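Putative aminooxidase (Propionibacterium acnes, PDB 2B9W) binds FAD in a fold of the flavin-containing amine oxidoreductase family and probably works as a fatty acid isomerase. Local coordinates at residues Pro65-Ile70 and Asn407-Cys412; Lys80-Lys85 and Trp199-Gly204. One frame throughout, in Å; residues are numbered along the deposited sequence.

How the interactions relate
Both contacts involve the neighbourhood of helix 68-77: interaction 1 joins its first turn to the start of the C-terminal helix 408-422, and interaction 2 joins the loop that follows it to the loop leading into helix 205-215. Interaction 1 is buried beside the flavin and combines aromatic and aliphatic packing with a carboxylate set against helix-start amides. Interaction 2 lies nearer the surface and relies more on hydrogen bonds to and from the main chain, with an exposed aspartate and a water at one side. The two touch where Trp199 packs on Pro65 and Tyr67, and where the Trp201 ring reaches Phe408.

Interaction 1 (Pro65-Ile70 and Asn407-Cys412); sequences PSYDTI and NFDEVC. With FAD (flavin-adenine dinucleotide), chain E.
Tyr67 and Asp409 bring the two backbones to 5.7 Å between their CA atoms, where an inverse gamma turn centred on Tyr67 leads into helix 68-77 beside the first turn of helix 408-422. This is a meeting of two helix N-termini at the flavin of an FAD-binding fold of the amine oxidoreductase family. Asp409 carries its CG anti to the backbone N (chi1 -173°), which sends the carboxylate along the ring toward the backbone of Tyr67; its CB sits over the centre of the tyrosine ring, 3.4 Å from the ring centroid, in a CH-pi contact, and the carboxylate lies nearly parallel to that ring. There OD1 of Asp409 faces the opening amides of helix 68-77 and receives two weak hydrogen bonds, from Thr69 N and, straighter at 153°, from Ile70 N at 3.3 Å. A water joins OD2 of Asp409 to Thr69 N as well, so the helix start probably stabilises the negative charge of this buried carboxylate. Tyr67 also turns an edge toward the face of Phe408 in an offset edge-to-face pair, with centroids 5.7 Å apart and planes at 84°. Ile70 meets the rim of the same phenyl ring, its CG1 lying in the ring plane 3.6 Å from Phe408 CD1, while its CD1 reaches SG of Cys412. Met208 of helix 205-215 packs against both Ile70 and Phe408. Asn407 is the N-cap of the second helix: its OD1 accepts a nearly linear bond from Glu410 N at 2.8 Å. The flavin enters through its carbonyl O2, which lies over one face of the Phe408 ring, takes a weak bond from Tyr67 OH, and accepts a hydrogen bond from Phe408 N at 3.0 Å.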
loop_
_atom_site.group_PDB
_atom_site.type_symbol
_atom_site.label_atom_id
_atom_site.label_comp_id
_atom_site.label_asym_id
_atom_site.label_seq_id
_atom_site.Cartn_x
_atom_site.Cartn_y
_atom_site.Cartn_z
ATOM N N PRO A 65 9.141 5.800 11.781
ATOM C CA PRO A 65 8.753 6.418 13.059
ATOM C C PRO A 65 7.654 7.467 12.992
ATOM O O PRO A 65 7.002 7.703 14.012
ATOM C CB PRO A 65 10.059 7.031 13.571
ATOM C CG PRO A 65 11.137 6.131 12.940
ATOM C CD PRO A 65 10.601 5.885 11.551
ATOM N N SER A 66 7.449 8.060 11.818
ATOM C CA SER A 66 6.365 9.026 11.608
ATOM C C SER A 66 5.019 8.409 11.291
ATOM O O SER A 66 4.083 9.130 10.952
ATOM C CB SER A 66 6.749 10.042 10.507
ATOM O OG SER A 66 7.069 9.445 9.261
ATOM N N TYR A 67 4.921 7.081 11.371
ATOM C CA TYR A 67 3.643 6.359 11.219
ATOM C C TYR A 67 2.801 6.523 12.511
ATOM O O TYR A 67 2.577 5.574 13.267
ATOM C CB TYR A 67 3.884 4.872 10.898
ATOM C CG TYR A 67 4.160 4.556 9.428
ATOM C CD1 TYR A 67 4.549 5.538 8.513
ATOM C CD2 TYR A 67 4.029 3.266 8.964
ATOM C CE1 TYR A 67 4.775 5.208 7.173
ATOM C CE2 TYR A 67 4.260 2.942 7.650
ATOM C CZ TYR A 67 4.630 3.888 6.773
ATOM O OH TYR A 67 4.825 3.473 5.474
ATOM N N ASP A 68 2.360 7.756 12.746
ATOM C CA ASP A 68 1.713 8.131 14.023
ATOM C C ASP A 68 0.405 7.360 14.250
ATOM O O ASP A 68 0.130 6.975 15.362
ATOM C CB ASP A 68 1.423 9.636 14.078
ATOM C CG ASP A 68 2.676 10.481 14.101
ATOM O OD1 ASP A 68 3.728 10.099 14.659
ATOM O OD2 ASP A 68 2.570 11.564 13.560
ATOM N N THR A 69 -0.336 7.075 13.193
ATOM C CA THR A 69 -1.605 6.353 13.350
ATOM C C THR A 69 -1.336 4.892 13.729
ATOM O O THR A 69 -2.040 4.340 14.559
ATOM C CB THR A 69 -2.488 6.446 12.097
ATOM O OG1 THR A 69 -2.615 7.827 11.710
ATOM C CG2 THR A 69 -3.886 5.866 12.370
ATOM N N ILE A 70 -0.304 4.284 13.136
ATOM C CA ILE A 70 0.052 2.916 13.488
ATOM C C ILE A 70 0.561 2.881 14.955
ATOM O O ILE A 70 0.257 1.937 15.690
ATOM C CB ILE A 70 1.070 2.298 12.502
ATOM C CG1 ILE A 70 0.510 2.338 11.061
ATOM C CG2 ILE A 70 1.422 0.840 12.914
ATOM C CD1 ILE A 70 -0.923 1.781 10.908
ATOM N N ASN A 407 -0.451 2.204 1.403
ATOM C CA ASN A 407 0.392 1.790 2.546
ATOM C C ASN A 407 -0.457 1.768 3.813
ATOM O O ASN A 407 -1.500 2.414 3.862
ATOM C CB ASN A 407 1.738 2.583 2.595
ATOM C CG ASN A 407 1.817 3.773 3.596
ATOM O OD1 ASN A 407 1.035 3.976 4.524
ATOM N ND2 ASN A 407 2.875 4.532 3.410
ATOM N N PHE A 408 -0.038 1.019 4.826
ATOM C CA PHE A 408 -0.955 0.775 5.940
ATOM C C PHE A 408 -1.157 2.002 6.838
ATOM O O PHE A 408 -2.238 2.171 7.412
ATOM C CB PHE A 408 -0.690 -0.561 6.680
ATOM C CG PHE A 408 0.695 -0.724 7.290
ATOM C CD1 PHE A 408 0.994 -0.156 8.504
ATOM C CD2 PHE A 408 1.662 -1.547 6.682
ATOM C CE1 PHE A 408 2.266 -0.333 9.107
ATOM C CE2 PHE A 408 2.914 -1.760 7.280
ATOM C CZ PHE A 408 3.222 -1.152 8.488
ATOM N N ASP A 409 -0.155 2.888 6.943
ATOM C CA ASP A 409 -0.314 4.070 7.773
ATOM C C ASP A 409 -1.277 5.059 7.079
ATOM O O ASP A 409 -2.178 5.614 7.713
ATOM C CB ASP A 409 1.015 4.773 8.070
ATOM C CG ASP A 409 0.854 5.934 9.084
ATOM O OD1 ASP A 409 0.571 5.689 10.261
ATOM O OD2 ASP A 409 1.040 7.082 8.694
ATOM N N GLU A 410 -1.053 5.301 5.796
ATOM C CA GLU A 410 -1.928 6.215 5.037
ATOM C C GLU A 410 -3.410 5.811 5.110
ATOM O O GLU A 410 -4.250 6.684 5.347
ATOM C CB GLU A 410 -1.497 6.339 3.576
ATOM C CG GLU A 410 -0.177 7.094 3.367
ATOM C CD GLU A 410 -0.215 8.542 3.855
ATOM O OE1 GLU A 410 -1.029 9.323 3.346
ATOM O OE2 GLU A 410 0.616 8.914 4.712
ATOM N N VAL A 411 -3.731 4.521 4.928
ATOM C CA VAL A 411 -5.156 4.118 4.955
ATOM C C VAL A 411 -5.749 4.204 6.336
ATOM O O VAL A 411 -6.906 4.606 6.478
ATOM C CB VAL A 411 -5.474 2.745 4.280
ATOM C CG1 VAL A 411 -4.932 2.692 2.833
ATOM C CG2 VAL A 411 -4.972 1.560 5.127
ATOM N N CYS A 412 -4.969 3.893 7.368
ATOM C CA CYS A 412 -5.467 3.970 8.734
ATOM C C CYS A 412 -5.696 5.447 9.143
ATOM O O CYS A 412 -6.705 5.781 9.806
ATOM C CB CYS A 412 -4.491 3.290 9.701
ATOM S SG CYS A 412 -4.494 1.489 9.509
HETATM P PA FAD E . -6.258 -4.419 2.130
HETATM O O1A FAD E . -5.062 -4.624 3.030
HETATM O O2A FAD E . -6.123 -4.896 0.715
HETATM O O5B FAD E . -7.531 -5.066 2.883
HETATM C C5B FAD E . -8.796 -5.080 2.275
HETATM C C4B FAD E . -9.636 -6.133 2.955
HETATM O O4B FAD E . -10.873 -6.173 2.313
HETATM C C3B FAD E . -9.041 -7.535 2.877
HETATM O O3B FAD E . -9.137 -8.128 4.151
HETATM C C2B FAD E . -9.896 -8.221 1.825
HETATM O O2B FAD E . -10.051 -9.606 2.023
HETATM C C1B FAD E . -11.220 -7.491 2.053
HETATM N N9A FAD E . -12.172 -7.532 0.945
HETATM C C8A FAD E . -11.911 -7.347 -0.403
HETATM N N7A FAD E . -13.084 -7.460 -1.069
HETATM C C5A FAD E . -14.088 -7.716 -0.198
HETATM C C6A FAD E . -15.463 -7.914 -0.371
HETATM N N6A FAD E . -15.969 -8.192 -1.578
HETATM N N1A FAD E . -16.235 -8.158 0.744
HETATM C C2A FAD E . -15.669 -8.200 2.009
HETATM N N3A FAD E . -14.302 -7.992 2.185
HETATM C C4A FAD E . -13.523 -7.761 1.090
HETATM N N1 FAD E . 2.454 -0.973 3.353
HETATM C C2 FAD E . 3.310 -0.272 4.180
HETATM O O2 FAD E . 2.909 0.661 4.882
HETATM N N3 FAD E . 4.641 -0.590 4.201
HETATM C C4 FAD E . 5.149 -1.631 3.434
HETATM O O4 FAD E . 6.353 -1.917 3.524
HETATM C C4X FAD E . 4.308 -2.352 2.598
HETATM N N5 FAD E . 4.799 -3.315 1.744
HETATM C C5X FAD E . 3.929 -4.145 1.072
HETATM C C6 FAD E . 4.413 -5.264 0.398
HETATM C C7 FAD E . 3.527 -6.152 -0.188
HETATM C C7M FAD E . 4.032 -7.379 -0.940
HETATM C C8 FAD E . 2.154 -5.913 -0.100
HETATM C C8M FAD E . 1.158 -6.844 -0.735
HETATM C C9 FAD E . 1.669 -4.793 0.597
HETATM C C9A FAD E . 2.546 -3.908 1.193
HETATM N N10 FAD E . 2.108 -2.742 1.807
HETATM C C10 FAD E . 2.958 -2.008 2.579
HETATM C "C1'" FAD E . 0.763 -2.163 1.547
HETATM C "C2'" FAD E . -0.198 -2.407 2.718
HETATM O "O2'" FAD E . -0.182 -3.777 3.082
HETATM C "C3'" FAD E . -1.623 -2.001 2.287
HETATM O "O3'" FAD E . -1.583 -0.666 1.795
HETATM C "C4'" FAD E . -2.642 -2.100 3.413
HETATM O "O4'" FAD E . -2.785 -3.442 3.865
HETATM C "C5'" FAD E . -3.957 -1.532 2.855
HETATM O "O5'" FAD E . -4.999 -1.758 3.771
HETATM P P FAD E . -6.536 -1.725 3.259
HETATM O O1P FAD E . -7.412 -2.125 4.435
HETATM O O2P FAD E . -6.922 -0.425 2.595
HETATM O O3P FAD E . -6.570 -2.825 2.091
HETATM O O HOH W 1 2.716 9.385 7.928
HETATM O O HOH W 2 -0.325 8.520 10.500
#

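Interaction 2 (Lys80-Lys85 and Trp199-Gly204); sequences KVDGPK and WTWADG
Two irregular loops cross at nearly a right angle here, the one between helix 68-77 and strand 88-91 and the one between helices 187-195 and 205-215, the second ending in a type I beta turn from Trp201 to Gly204. Val81 lays its CG2 methyl over the indole of Trp199, 3.6 Å from the centroid of the five-membered ring, in a CH-pi contact. The other methyl, CG1, stands against Thr200 O. Thr200 O accepts from Gly83 N at 2.9 Å, the donor lying well above the carbonyl plane, and more weakly from Asp82 N. Gly83 CA packs directly on the backbone of Trp201 and Ala202, 3.3 Å from Ala202 N. Thr200 returns a bond with its hydroxyl, OG1 giving its proton to Pro84 O at 2.7 Å; a chi1 of 60° sets OG1 between the backbone N and the carbonyl carbon, facing the Gly83-Pro84 backbone. Asp82 reaches across to the beta turn, where its OD1 takes a bond from Ala202 N at 2.9 Å on the syn side of the carboxylate, though tilted 35° out of its plane. A water donates to this same OD1 and accepts from Asp203 N. The carboxylates of Asp82 and Asp203 are only 4.5 Å apart between their OD2 atoms, and the turn amide and the water, which also donates to Asp203 OD2, probably temper their mutual repulsion.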
loop_
_atom_site.group_PDB
_atom_site.type_symbol
_atom_site.label_atom_id
_atom_site.label_comp_id
_atom_site.label_asym_id
_atom_site.label_seq_id
_atom_site.Cartn_x
_atom_site.Cartn_y
_atom_site.Cartn_z
ATOM N N LYS A 80 4.581 -3.974 19.956
ATOM C CA LYS A 80 5.818 -3.203 19.950
ATOM C C LYS A 80 6.569 -3.454 18.638
ATOM O O LYS A 80 6.448 -4.530 18.068
ATOM C CB LYS A 80 6.735 -3.646 21.108
ATOM C CG LYS A 80 6.124 -3.583 22.479
ATOM C CD LYS A 80 5.903 -2.155 22.897
ATOM C CE LYS A 80 5.203 -2.041 24.263
ATOM N NZ LYS A 80 5.294 -0.620 24.737
ATOM N N VAL A 81 7.373 -2.473 18.212
ATOM C CA VAL A 81 8.234 -2.602 17.045
ATOM C C VAL A 81 9.412 -3.475 17.521
ATOM O O VAL A 81 10.260 -3.008 18.289
ATOM C CB VAL A 81 8.716 -1.213 16.538
ATOM C CG1 VAL A 81 9.828 -1.366 15.484
ATOM C CG2 VAL A 81 7.522 -0.378 16.007
ATOM N N ASP A 82 9.432 -4.743 17.130
ATOM C CA ASP A 82 10.377 -5.705 17.724
ATOM C C ASP A 82 11.004 -6.668 16.712
ATOM O O ASP A 82 11.541 -7.702 17.071
ATOM C CB ASP A 82 9.652 -6.477 18.834
ATOM C CG ASP A 82 8.385 -7.170 18.332
ATOM O OD1 ASP A 82 8.163 -7.224 17.092
ATOM O OD2 ASP A 82 7.610 -7.661 19.176
ATOM N N GLY A 83 10.898 -6.353 15.428
ATOM C CA GLY A 83 11.367 -7.256 14.408
ATOM C C GLY A 83 12.845 -7.094 14.074
ATOM O O GLY A 83 13.502 -6.147 14.533
ATOM N N PRO A 84 13.360 -7.984 13.210
ATOM C CA PRO A 84 14.773 -7.869 12.800
ATOM C C PRO A 84 15.065 -6.601 12.019
ATOM O O PRO A 84 14.208 -6.077 11.284
ATOM C CB PRO A 84 15.010 -9.107 11.929
ATOM C CG PRO A 84 13.824 -9.947 12.084
ATOM C CD PRO A 84 12.686 -9.099 12.524
ATOM N N LYS A 85 16.281 -6.110 12.225
ATOM C CA LYS A 85 16.787 -4.903 11.602
ATOM C C LYS A 85 16.873 -5.114 10.086
ATOM O O LYS A 85 17.351 -6.144 9.629
ATOM C CB LYS A 85 18.212 -4.629 12.129
ATOM C CG LYS A 85 18.744 -3.224 11.854
ATOM C CD LYS A 85 20.167 -2.998 12.479
ATOM C CE LYS A 85 20.381 -1.535 12.958
ATOM N NZ LYS A 85 21.357 -1.401 14.139
ATOM N N TRP A 199 10.696 0.402 10.984
ATOM C CA TRP A 199 10.033 -0.492 11.878
ATOM C C TRP A 199 9.777 -1.831 11.191
ATOM O O TRP A 199 9.337 -1.867 10.037
ATOM C CB TRP A 199 8.653 0.079 12.198
ATOM C CG TRP A 199 8.629 1.305 13.016
ATOM C CD1 TRP A 199 9.667 1.900 13.656
ATOM C CD2 TRP A 199 7.455 2.021 13.410
ATOM N NE1 TRP A 199 9.219 2.986 14.388
ATOM C CE2 TRP A 199 7.866 3.078 14.246
ATOM C CE3 TRP A 199 6.100 1.896 13.095
ATOM C CZ2 TRP A 199 6.968 4.000 14.788
ATOM C CZ3 TRP A 199 5.204 2.819 13.626
ATOM C CH2 TRP A 199 5.650 3.849 14.474
ATOM N N THR A 200 10.000 -2.910 11.918
ATOM C CA THR A 200 9.547 -4.260 11.525
ATOM C C THR A 200 8.998 -4.955 12.782
ATOM O O THR A 200 9.239 -4.507 13.889
ATOM C CB THR A 200 10.709 -5.116 10.940
ATOM O OG1 THR A 200 11.729 -5.251 11.938
ATOM C CG2 THR A 200 11.309 -4.506 9.661
ATOM N N TRP A 201 8.300 -6.071 12.595
ATOM C CA TRP A 201 7.652 -6.793 13.671
ATOM C C TRP A 201 8.011 -8.267 13.597
ATOM O O TRP A 201 7.902 -8.901 12.535
ATOM C CB TRP A 201 6.127 -6.606 13.585
ATOM C CG TRP A 201 5.721 -5.177 13.814
ATOM C CD1 TRP A 201 5.332 -4.629 15.008
ATOM C CD2 TRP A 201 5.662 -4.116 12.851
ATOM N NE1 TRP A 201 5.056 -3.293 14.849
ATOM C CE2 TRP A 201 5.228 -2.957 13.534
ATOM C CE3 TRP A 201 5.933 -4.027 11.471
ATOM C CZ2 TRP A 201 5.071 -1.714 12.894
ATOM C CZ3 TRP A 201 5.771 -2.791 10.823
ATOM C CH2 TRP A 201 5.351 -1.648 11.540
ATOM N N ALA A 202 8.474 -8.801 14.716
ATOM C CA ALA A 202 8.913 -10.206 14.762
ATOM C C ALA A 202 7.775 -11.148 14.402
ATOM O O ALA A 202 7.978 -12.183 13.732
ATOM C CB ALA A 202 9.502 -10.539 16.163
ATOM N N ASP A 203 6.565 -10.782 14.821
ATOM C CA ASP A 203 5.366 -11.619 14.627
ATOM C C ASP A 203 4.583 -11.243 13.385
ATOM O O ASP A 203 3.467 -11.729 13.171
ATOM C CB ASP A 203 4.433 -11.476 15.833
ATOM C CG ASP A 203 5.035 -12.075 17.073
ATOM O OD1 ASP A 203 5.350 -13.291 17.028
ATOM O OD2 ASP A 203 5.214 -11.330 18.049
ATOM N N GLY A 204 5.152 -10.351 12.589
ATOM C CA GLY A 204 4.564 -9.982 11.295
ATOM C C GLY A 204 3.744 -8.718 11.411
ATOM O O GLY A 204 3.145 -8.444 12.457
HETATM O O HOH W 3 5.962 -8.611 16.623
#